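Local coordinates for DUF1955 domain-containing protein (Sulfolobus tokodaii, PDB 1WY6) that is of unknown function but folds as an archaeal helical repeat protein, which may serve as a scaffold for binding partners, at residues D99-V102 and I103-K106. Residues are numbered along the deposited sequence; the frame is centred on the assembly and turned at random.
Sequences DILV and IQGK
Asp99 O and Ile103 N pair in the last turn of helix 92-103, which a Schellman motif ends at Gly105 before Lys106 takes the N-cap position of helix 107-117. Ile103 N gives its hydrogen to Asp99 O over 3.0 Å, in a regular helical bond with an N-H...O angle of 160°. The Ile103 side chain lies over that same oxygen, because its CG1 turns in beside its own backbone N (chi1 -63°) and lays the ethyl branch back along the turn. Next, Ile100 O accepts Gln104 N at 2.8 Å, although the N-H points well off line at 133°. Alongside it the Gln104 chain runs out extended past CG and crosses Ile100 at a slant, its CG 3.2 Å from Ile100 O and 4.0 Å from Ile100 CG2. A glycine in place of Gln104 would probably leave that methyl and the Ile100 carbonyl without their aliphatic cover, opening a gap on this flank of the turn. Leu101 points its isobutyl group into the protein, against Leu77 and Leu110, while its CD2 meets Lys106 CD at 3.9 Å, the two chains crossing at roughly a right angle. Its carbonyl receives the motif's 6→1 bond, Lys106 N to Leu101 O at 3.0 Å, the donor almost in line with the C=O. The Val102 side chain touches Ala134 and Leu110, joining the turn to the two helices that follow. At Gly105 the backbone swings to positive phi, and in the 5→2 bond its N reaches Val102 O at 2.9 Å from above the carbonyl plane.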
loop_
_atom_site.group_PDB
_atom_site.type_symbol
_atom_site.label_atom_id
_atom_site.label_comp_id
_atom_site.label_asym_id
_atom_site.label_seq_id
_atom_site.Cartn_x
_atom_site.Cartn_y
_atom_site.Cartn_z
ATOM N N ASP A 99 5.474 3.934 -4.884
ATOM C CA ASP A 99 6.763 4.570 -5.119
ATOM C C ASP A 99 7.880 3.761 -4.487
ATOM O O ASP A 99 8.934 3.579 -5.096
ATOM C CB ASP A 99 6.781 6.010 -4.576
ATOM C CG ASP A 99 5.787 6.923 -5.293
ATOM O OD1 ASP A 99 5.388 6.602 -6.433
ATOM O OD2 ASP A 99 5.407 7.970 -4.726
ATOM N N ILE A 100 7.652 3.271 -3.270
ATOM C CA ILE A 100 8.661 2.460 -2.591
ATOM C C ILE A 100 8.870 1.129 -3.315
ATOM O O ILE A 100 10.000 0.652 -3.425
ATOM C CB ILE A 100 8.272 2.207 -1.119
ATOM C CG1 ILE A 100 8.378 3.522 -0.335
ATOM C CG2 ILE A 100 9.178 1.164 -0.510
ATOM C CD1 ILE A 100 7.706 3.486 1.019
ATOM N N LEU A 101 7.792 0.528 -3.814
ATOM C CA LEU A 101 7.925 -0.731 -4.543
ATOM C C LEU A 101 8.790 -0.522 -5.786
ATOM O O LEU A 101 9.641 -1.345 -6.096
ATOM C CB LEU A 101 6.556 -1.281 -4.951
ATOM C CG LEU A 101 5.671 -1.815 -3.820
ATOM C CD1 LEU A 101 4.358 -2.305 -4.383
ATOM C CD2 LEU A 101 6.390 -2.934 -3.083
ATOM N N VAL A 102 8.578 0.588 -6.490
ATOM C CA VAL A 102 9.368 0.888 -7.683
ATOM C C VAL A 102 10.840 1.047 -7.311
ATOM O O VAL A 102 11.729 0.494 -7.965
ATOM C CB VAL A 102 8.908 2.206 -8.358
ATOM C CG1 VAL A 102 9.762 2.474 -9.592
ATOM C CG2 VAL A 102 7.435 2.120 -8.753
ATOM N N ILE A 103 11.081 1.807 -6.246
ATOM C CA ILE A 103 12.421 2.099 -5.756
ATOM C C ILE A 103 13.137 0.864 -5.221
ATOM O O ILE A 103 14.369 0.809 -5.191
ATOM C CB ILE A 103 12.348 3.175 -4.651
ATOM C CG1 ILE A 103 11.806 4.472 -5.245
ATOM C CG2 ILE A 103 13.708 3.410 -4.039
ATOM C CD1 ILE A 103 11.621 5.588 -4.204
ATOM N N GLN A 104 12.359 -0.120 -4.786
ATOM C CA GLN A 104 12.919 -1.362 -4.277
ATOM C C GLN A 104 13.159 -2.287 -5.464
ATOM O O GLN A 104 13.787 -3.334 -5.337
ATOM C CB GLN A 104 11.953 -2.016 -3.291
ATOM C CG GLN A 104 11.925 -1.366 -1.917
ATOM C CD GLN A 104 10.840 -1.941 -1.023
ATOM O OE1 GLN A 104 10.807 -1.682 0.179
ATOM N NE2 GLN A 104 9.938 -2.717 -1.611
ATOM N N GLY A 105 12.653 -1.875 -6.623
ATOM C CA GLY A 105 12.806 -2.665 -7.828
ATOM C C GLY A 105 11.973 -3.932 -7.783
ATOM O O GLY A 105 12.327 -4.934 -8.412
ATOM N N LYS A 106 10.865 -3.892 -7.044
ATOM C CA LYS A 106 9.988 -5.054 -6.932
ATOM C C LYS A 106 8.981 -5.099 -8.071
ATOM O O LYS A 106 7.769 -4.974 -7.872
ATOM C CB LYS A 106 9.274 -5.054 -5.578
ATOM C CG LYS A 106 10.205 -5.358 -4.416
ATOM C CD LYS A 106 9.476 -5.382 -3.085
ATOM C CE LYS A 106 10.457 -5.644 -1.941
ATOM N NZ LYS A 106 11.057 -6.999 -1.997
#